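Local coordinates for protein Exo-beta-1,3-glucanase (Streptomyces sp. SirexAA-E, PDB 4PEY) that hydrolyses laminarin and laminarioligosaccharides from their non-reducing ends as a secreted exo-beta-1,3-glucanase, yielding glucose and laminaribiose, at residues 313-318 / 335-340; 391-396 / 425-430; 320-325 / 349-354. The protein carries 1 engineered substitution. One frame throughout, in Å; residues are numbered along the deposited sequence. Where two conformers were deposited one is given.

Interaction 1: 313-318 / 335-340; sequences ATIIPD and AGLLVD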
loop_
_atom_site.group_PDB
_atom_site.type_symbol
_atom_site.label_atom_id
_atom_site.label_comp_id
_atom_site.label_asym_id
_atom_site.label_seq_id
_atom_site.Cartn_x
_atom_site.Cartn_y
_atom_site.Cartn_z
ATOM N N ALA A 313 9.319 7.393 5.826
ATOM C CA ALA A 313 9.772 8.689 5.337
ATOM C C ALA A 313 8.649 9.381 4.570
ATOM O O ALA A 313 7.993 8.774 3.724
ATOM C CB ALA A 313 11.007 8.526 4.452
ATOM N N THR A 314 8.439 10.654 4.878
ATOM C CA THR A 314 7.264 11.371 4.425
ATOM C C THR A 314 7.645 12.638 3.684
ATOM O O THR A 314 8.520 13.377 4.133
ATOM C CB THR A 314 6.358 11.717 5.630
ATOM O OG1 THR A 314 5.895 10.501 6.224
ATOM C CG2 THR A 314 5.155 12.575 5.220
ATOM N N ILE A 315 6.978 12.882 2.557
ATOM C CA ILE A 315 7.195 14.088 1.775
ATOM C C ILE A 315 5.946 14.961 1.807
ATOM O O ILE A 315 4.854 14.490 1.492
ATOM C CB ILE A 315 7.544 13.760 0.314
ATOM C CG1 ILE A 315 8.802 12.893 0.257
ATOM C CG2 ILE A 315 7.730 15.044 -0.489
ATOM C CD1 ILE A 315 8.988 12.171 -1.048
ATOM N N ILE A 316 6.108 16.225 2.203
ATOM C CA ILE A 316 5.006 17.180 2.176
ATOM C C ILE A 316 5.308 18.256 1.143
ATOM O O ILE A 316 6.288 18.993 1.281
ATOM C CB ILE A 316 4.768 17.853 3.543
ATOM C CG1 ILE A 316 4.338 16.819 4.593
ATOM C CG2 ILE A 316 3.720 18.972 3.422
ATOM C CD1 ILE A 316 4.341 17.385 6.015
ATOM N N PRO A 317 4.475 18.350 0.099
ATOM C CA PRO A 317 4.666 19.418 -0.885
ATOM C C PRO A 317 4.073 20.737 -0.382
ATOM O O PRO A 317 2.881 20.811 -0.059
ATOM C CB PRO A 317 3.925 18.893 -2.118
ATOM C CG PRO A 317 2.798 18.063 -1.529
ATOM C CD PRO A 317 3.333 17.478 -0.230
ATOM N N ASP A 318 4.910 21.763 -0.302
ATOM C CA ASP A 318 4.447 23.099 0.066
ATOM C C ASP A 318 3.975 23.857 -1.171
ATOM O O ASP A 318 4.237 23.433 -2.303
ATOM C CB ASP A 318 5.560 23.897 0.755
ATOM C CG ASP A 318 6.017 23.273 2.064
ATOM O OD1 ASP A 318 5.270 22.459 2.657
ATOM O OD2 ASP A 318 7.129 23.620 2.513
ATOM N N ALA A 335 9.629 3.458 -3.651
ATOM C CA ALA A 335 9.269 2.467 -2.637
ATOM C C ALA A 335 9.284 3.017 -1.222
ATOM O O ALA A 335 10.266 3.634 -0.808
ATOM C CB ALA A 335 10.219 1.266 -2.717
ATOM N N GLY A 336 8.205 2.776 -0.477
ATOM C CA GLY A 336 8.202 3.027 0.955
ATOM C C GLY A 336 8.157 4.482 1.362
ATOM O O GLY A 336 8.853 4.882 2.294
ATOM N N LEU A 337 7.339 5.269 0.669
ATOM C CA LEU A 337 7.186 6.690 0.970
ATOM C C LEU A 337 5.738 7.053 1.244
ATOM O O LEU A 337 4.839 6.540 0.581
ATOM C CB LEU A 337 7.696 7.543 -0.195
ATOM C CG LEU A 337 9.190 7.429 -0.501
ATOM C CD1 LEU A 337 9.509 8.060 -1.855
ATOM C CD2 LEU A 337 9.995 8.108 0.603
ATOM N N LEU A 338 5.531 7.961 2.198
ATOM C CA LEU A 338 4.224 8.570 2.419
ATOM C C LEU A 338 4.245 9.984 1.863
ATOM O O LEU A 338 5.111 10.776 2.226
ATOM C CB LEU A 338 3.870 8.587 3.913
ATOM C CG LEU A 338 2.655 9.404 4.375
ATOM C CD1 LEU A 338 1.350 8.915 3.744
ATOM C CD2 LEU A 338 2.549 9.365 5.893
ATOM N N VAL A 339 3.306 10.298 0.975
ATOM C CA VAL A 339 3.146 11.661 0.482
ATOM C C VAL A 339 1.958 12.266 1.209
ATOM O O VAL A 339 0.861 11.732 1.149
ATOM C CB VAL A 339 2.936 11.712 -1.048
ATOM C CG1 VAL A 339 2.695 13.154 -1.511
ATOM C CG2 VAL A 339 4.151 11.127 -1.755
ATOM N N ASP A 340 2.203 13.368 1.909
ATOM C CA ASP A 340 1.252 13.963 2.843
ATOM C C ASP A 340 0.902 15.368 2.354
ATOM O O ASP A 340 1.768 16.243 2.334
ATOM C CB ASP A 340 1.893 13.986 4.242
ATOM C CG ASP A 340 0.915 14.295 5.362
ATOM O OD1 ASP A 340 -0.310 14.127 5.189
ATOM O OD2 ASP A 340 1.401 14.686 6.448
#
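Leu337 reaches back to Ala313 through one methyl: its CD2 lies 4.0 Å from Ala313 CB. Phe287 of strand 284-287 touches both Ala313 and Leu337. At Leu338 the ladder takes hold. Leu338 N donates to Ala313 O at 3.0 Å, in the carbonyl plane, and Leu338 O receives Ile315 N at 2.8 Å. Strands 314-317 and 337-340 are thus parallel neighbours, successive rungs of a right-handed parallel beta-helix, the fold of glycoside hydrolase family 55. At chi1 169° Leu338 CG points away from the backbone N, which lays the side chain alongside Thr314. CD2 then sits 3.5 Å from Thr314 OG1, a hydroxyl that is bonded to Leu312 O and Arg54. Val339 turns to the other face with Ile315, where both meet Ala323. Asp340 N closes the ladder on Ile315 O at 2.9 Å. The Asp340 side chain runs beside Ile316, with CB 3.8 Å from Ile316 CG1. Thr314 CG2 meets the same CB at 3.7 Å. The carboxylate goes on to a salt bridge with Arg374. Proline has no N-H, and at Pro317 it is CD that lies 3.2 Å from Asp340 O.

Interaction 2: 391-396 / 425-430; sequences SNDTII and GDNVLA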
loop_
_atom_site.group_PDB
_atom_site.type_symbol
_atom_site.label_atom_id
_atom_site.label_comp_id
_atom_site.label_asym_id
_atom_site.label_seq_id
_atom_site.Cartn_x
_atom_site.Cartn_y
_atom_site.Cartn_z
ATOM N N SER A 391 2.538 6.873 -17.516
ATOM C CA SER A 391 3.461 5.965 -18.207
ATOM C C SER A 391 2.895 4.572 -18.449
ATOM O O SER A 391 2.377 3.925 -17.527
ATOM C CB SER A 391 4.770 5.835 -17.430
ATOM O OG SER A 391 5.462 7.072 -17.385
ATOM N N ASN A 392 3.009 4.116 -19.694
ATOM C CA ASN A 392 2.623 2.758 -20.058
ATOM C C ASN A 392 3.420 1.730 -19.261
ATOM O O ASN A 392 4.589 1.967 -18.936
ATOM C CB ASN A 392 2.833 2.512 -21.558
ATOM C CG ASN A 392 1.887 3.317 -22.430
ATOM O OD1 ASN A 392 0.930 3.915 -21.952
ATOM N ND2 ASN A 392 2.157 3.332 -23.727
ATOM N N ASP A 393 2.765 0.608 -18.962
ATOM C CA ASP A 393 3.356 -0.586 -18.341
ATOM C C ASP A 393 3.711 -0.411 -16.867
ATOM O O ASP A 393 4.326 -1.289 -16.272
ATOM C CB ASP A 393 4.599 -1.050 -19.128
ATOM C CG ASP A 393 4.288 -1.313 -20.590
ATOM O OD1 ASP A 393 3.604 -2.326 -20.883
ATOM O OD2 ASP A 393 4.697 -0.493 -21.444
ATOM N N THR A 394 3.313 0.708 -16.276
ATOM C CA THR A 394 3.620 0.980 -14.874
ATOM C C THR A 394 2.988 -0.074 -13.964
ATOM O O THR A 394 1.854 -0.520 -14.205
ATOM C CB THR A 394 3.129 2.395 -14.468
ATOM O OG1 THR A 394 3.816 3.372 -15.257
ATOM C CG2 THR A 394 3.374 2.689 -12.980
ATOM N N ILE A 395 3.729 -0.472 -12.930
ATOM C CA ILE A 395 3.217 -1.376 -11.906
ATOM C C ILE A 395 2.954 -0.618 -10.620
ATOM O O ILE A 395 3.842 0.065 -10.109
ATOM C CB ILE A 395 4.202 -2.530 -11.590
ATOM C CG1 ILE A 395 4.501 -3.354 -12.841
ATOM C CG2 ILE A 395 3.649 -3.431 -10.475
ATOM C CD1 ILE A 395 5.668 -4.315 -12.665
ATOM N N ILE A 396 1.729 -0.723 -10.114
ATOM C CA ILE A 396 1.375 -0.166 -8.818
ATOM C C ILE A 396 1.165 -1.340 -7.879
ATOM O O ILE A 396 0.130 -2.006 -7.938
ATOM C CB ILE A 396 0.095 0.693 -8.881
ATOM C CG1 ILE A 396 0.183 1.713 -10.020
ATOM C CG2 ILE A 396 -0.155 1.378 -7.540
ATOM C CD1 ILE A 396 1.292 2.708 -9.855
ATOM N N GLY A 425 -2.177 5.757 -18.599
ATOM C CA GLY A 425 -1.300 4.892 -19.376
ATOM C C GLY A 425 -1.926 3.558 -19.733
ATOM O O GLY A 425 -2.912 3.126 -19.110
ATOM N N ASP A 426 -1.333 2.904 -20.732
ATOM C CA ASP A 426 -1.773 1.595 -21.213
ATOM C C ASP A 426 -0.988 0.475 -20.535
ATOM O O ASP A 426 0.166 0.675 -20.143
ATOM C CB ASP A 426 -1.599 1.481 -22.738
ATOM C CG ASP A 426 -2.450 2.471 -23.510
ATOM O OD1 ASP A 426 -3.450 2.975 -22.956
ATOM O OD2 ASP A 426 -2.122 2.733 -24.689
ATOM N N ASN A 427 -1.610 -0.700 -20.419
ATOM C CA ASN A 427 -0.961 -1.888 -19.855
ATOM C C ASN A 427 -0.467 -1.674 -18.427
ATOM O O ASN A 427 0.548 -2.243 -18.005
ATOM C CB ASN A 427 0.195 -2.340 -20.757
ATOM C CG ASN A 427 -0.236 -2.501 -22.206
ATOM O OD1 ASN A 427 -1.279 -3.086 -22.486
ATOM N ND2 ASN A 427 0.553 -1.965 -23.130
ATOM N N VAL A 428 -1.195 -0.852 -17.681
ATOM C CA VAL A 428 -0.851 -0.606 -16.286
ATOM C C VAL A 428 -1.450 -1.706 -15.410
ATOM O O VAL A 428 -2.563 -2.177 -15.658
ATOM C CB VAL A 428 -1.326 0.799 -15.842
ATOM C CG1 VAL A 428 -1.168 0.996 -14.332
ATOM C CG2 VAL A 428 -0.544 1.876 -16.606
ATOM N N LEU A 429 -0.679 -2.153 -14.423
ATOM C CA LEU A 429 -1.092 -3.229 -13.528
ATOM C C LEU A 429 -1.084 -2.711 -12.096
ATOM O O LEU A 429 -0.069 -2.180 -11.634
ATOM C CB LEU A 429 -0.155 -4.444 -13.648
ATOM C CG LEU A 429 -0.385 -5.552 -12.611
ATOM C CD1 LEU A 429 -1.748 -6.227 -12.812
ATOM C CD2 LEU A 429 0.740 -6.574 -12.641
ATOM N N ALA A 430 -2.211 -2.867 -11.406
ATOM C CA ALA A 430 -2.316 -2.561 -9.979
ATOM C C ALA A 430 -2.546 -3.856 -9.213
ATOM O O ALA A 430 -3.505 -4.587 -9.482
ATOM C CB ALA A 430 -3.452 -1.565 -9.707
HETATM O O HOH W 1 0.230 4.319 -25.736
HETATM O O HOH W 2 2.947 -0.587 -23.489
#
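Segments 391-396 and 425-430 run parallel: Ile395 pairs with Leu429 and Ile396 with Ala430, while a type II turn from Ser391 to Thr394 leads into the first strand. Two backbone bonds make the ladder, Leu429 N to Thr394 O and Ile396 N to Leu429 O. A third, Asp393 N to Asp426 O, ties the turn to the neighbouring coil.

Asn392 bonds from its side chain to the other backbone. Its OD1 accepts Asp426 N at 2.8 Å in a nearly straight bond (174° at the hydrogen). The donor stands 45° out of the amide plane, so no lone pair is aimed at it. ND2 of Asn392 bonds to Asp360 and to a water 3.0 Å away, and that water donates to Asp426 OD2. Asp426 OD1 takes Glu448 N. Asp393 and Asn427 lie side by side and point the same way, their carboxylate and amide planes 27° apart. Asp393 OD1 packs on Asn427 CB at 3.4 Å. A second water donates to Asp393 OD2 at 2.7 Å and accepts from Asn427 ND2 at 2.8 Å. Beyond the pair, Asp393 OD2 also takes His361 N, and Asn427 OD1 takes Asn449 ND2. Val428 packs against the turn. Its CG1 lies 3.4 Å from Thr394 O, and its CG2 faces Ser391 O, the carbonyl that Thr394 OG1 grips at 2.7 Å.

This is the corner of two neighbouring beta-helix coils. Direct and water-borne bonds from Asn and Asp side chains supplement the backbone ladder here, and should hold the turns in step where the strands have not yet begun.

Interaction 3: 320-325 / 349-354; sequences GVTALK and LVEVGS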
loop_
_atom_site.group_PDB
_atom_site.type_symbol
_atom_site.label_atom_id
_atom_site.label_comp_id
_atom_site.label_asym_id
_atom_site.label_seq_id
_atom_site.Cartn_x
_atom_site.Cartn_y
_atom_site.Cartn_z
ATOM N N GLY A 320 1.455 24.208 -2.887
ATOM C CA GLY A 320 0.597 23.586 -3.878
ATOM C C GLY A 320 1.320 22.817 -4.968
ATOM O O GLY A 320 0.712 22.461 -5.975
ATOM N N VAL A 321 2.609 22.538 -4.785
ATOM C CA VAL A 321 3.339 21.835 -5.832
ATOM C C VAL A 321 3.051 20.339 -5.807
ATOM O O VAL A 321 2.493 19.800 -4.853
ATOM C CB VAL A 321 4.882 22.052 -5.737
ATOM C CG1 VAL A 321 5.216 23.541 -5.744
ATOM C CG2 VAL A 321 5.474 21.355 -4.505
ATOM N N THR A 322 3.426 19.679 -6.888
ATOM C CA THR A 322 3.412 18.230 -6.963
ATOM C C THR A 322 4.609 17.706 -6.153
ATOM O O THR A 322 5.695 18.268 -6.247
ATOM C CB THR A 322 3.477 17.783 -8.441
ATOM O OG1 THR A 322 2.351 18.340 -9.144
ATOM C CG2 THR A 322 3.485 16.266 -8.577
ATOM N N ALA A 323 4.417 16.671 -5.330
ATOM C CA ALA A 323 5.507 16.171 -4.489
ATOM C C ALA A 323 6.560 15.408 -5.294
ATOM O O ALA A 323 7.766 15.551 -5.062
ATOM C CB ALA A 323 4.963 15.268 -3.373
ATOM N N LEU A 324 6.095 14.572 -6.219
ATOM C CA LEU A 324 6.973 13.657 -6.935
ATOM C C LEU A 324 6.549 13.529 -8.390
ATOM O O LEU A 324 5.392 13.206 -8.676
ATOM C CB LEU A 324 6.959 12.281 -6.263
ATOM C CG LEU A 324 7.795 11.190 -6.929
ATOM C CD1 LEU A 324 9.265 11.572 -6.930
ATOM C CD2 LEU A 324 7.579 9.862 -6.222
ATOM N N LYS A 325 7.483 13.796 -9.298
ATOM C CA LYS A 325 7.248 13.625 -10.729
ATOM C C LYS A 325 8.277 12.671 -11.315
ATOM O O LYS A 325 9.468 12.956 -11.283
ATOM C CB LYS A 325 7.327 14.968 -11.463
ATOM C CG LYS A 325 6.201 15.928 -11.170
ATOM C CD LYS A 325 6.321 17.163 -12.051
ATOM C CE LYS A 325 5.117 18.074 -11.887
ATOM N NZ LYS A 325 5.102 19.138 -12.930
ATOM N N LEU A 349 -0.438 15.198 -6.576
ATOM C CA LEU A 349 0.589 14.909 -5.570
ATOM C C LEU A 349 1.735 14.065 -6.142
ATOM O O LEU A 349 2.902 14.294 -5.823
ATOM C CB LEU A 349 -0.023 14.215 -4.345
ATOM C CG LEU A 349 -0.907 15.136 -3.490
ATOM C CD1 LEU A 349 -1.675 14.368 -2.441
ATOM C CD2 LEU A 349 -0.099 16.262 -2.824
ATOM N N VAL A 350 1.392 13.084 -6.975
ATOM C CA VAL A 350 2.368 12.206 -7.624
ATOM C C VAL A 350 2.006 12.048 -9.097
ATOM O O VAL A 350 0.855 11.730 -9.417
ATOM C CB VAL A 350 2.414 10.808 -6.957
ATOM C CG1 VAL A 350 3.409 9.890 -7.672
ATOM C CG2 VAL A 350 2.739 10.924 -5.461
ATOM N N GLU A 351 2.976 12.284 -9.984
ATOM C CA GLU A 351 2.795 12.053 -11.415
ATOM C C GLU A 351 3.822 11.055 -11.917
ATOM O O GLU A 351 5.020 11.247 -11.721
ATOM C CB GLU A 351 2.916 13.354 -12.216
ATOM C CG GLU A 351 1.812 14.346 -11.936
ATOM C CD GLU A 351 1.966 15.650 -12.710
ATOM O OE1 GLU A 351 2.748 15.696 -13.687
ATOM O OE2 GLU A 351 1.292 16.634 -12.334
ATOM N N VAL A 352 3.351 9.985 -12.550
ATOM C CA VAL A 352 4.250 8.998 -13.141
ATOM C C VAL A 352 4.173 9.142 -14.653
ATOM O O VAL A 352 3.203 8.703 -15.283
ATOM C CB VAL A 352 3.891 7.554 -12.718
ATOM C CG1 VAL A 352 4.930 6.573 -13.259
ATOM C CG2 VAL A 352 3.805 7.449 -11.202
ATOM N N GLY A 353 5.186 9.776 -15.234
ATOM C CA GLY A 353 5.164 10.088 -16.652
ATOM C C GLY A 353 4.507 11.425 -16.955
ATOM O O GLY A 353 3.782 11.968 -16.120
ATOM N N SER A 354 4.759 11.953 -18.150
ATOM C CA SER A 354 4.167 13.221 -18.578
ATOM C C SER A 354 2.772 13.033 -19.169
ATOM O O SER A 354 2.418 11.941 -19.605
ATOM C CB SER A 354 5.069 13.916 -19.605
ATOM O OG SER A 354 5.114 13.181 -20.817
#
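Thr322 lays its methyl CG2 over the carbonyl of Leu349, 3.4 Å from O. With OG1 at chi1 -59°, beside the backbone N, CG2 falls anti to that N, and OG1 is left for Thr348 OG1. This is a corner of the right-handed parallel beta-helix. Both segments lead here into a parallel sheet, in which strand 324-326 lies beside 348-352. Leu349 O accepts two N-H groups of the facing segment. Leu324 N comes at 3.2 Å in the carbonyl plane, and Ala323 N at 2.9 Å is tilted 26° from that plane and well bent, 131° at the hydrogen. The double grip joins the two corners. Glu351 N to Leu324 O then continues the ladder. Leu324 and Val350 share one face and meet loosely through CD2 and CG1. On the other face Lys325 and Glu351 stretch out side by side, both extended beyond CG. Lys325 CE is 3.8 Å from Glu351 OE1. NZ stays 4.2 Å from the same oxygen, beyond a salt bridge, though the opposite charges probably still attract. Glu351 crosses Thr322 at about a right angle. Glu351 OE2 and Thr322 OG1 do not bond each other; each is hydrogen-bonded to Thr348 OG1.

All three contacts join neighbouring coils of the beta-helix. Interactions 1 and 3 join the same two coils on different faces, their centres about 11 Å apart. They meet inside the coil: Val339 CG1 lies 3.6 Å from Ala323 CB, and Pro317 CG 3.6 Å from Leu349 CD2. Interaction 2 is centred about 16 Å from interaction 3. Ser391 N and Val352 O, 3.0 Å apart, probably hydrogen-bond between them. In interaction 1 the Leu338 side chain is about 7 Å from that of Trp402, which binds substrate, and about 12 Å from a bound glucose. The Leu349 side chain of interaction 3 is about 9 Å from that of substrate-binding Arg403. Interaction 2 lies away from the substrate-binding residues.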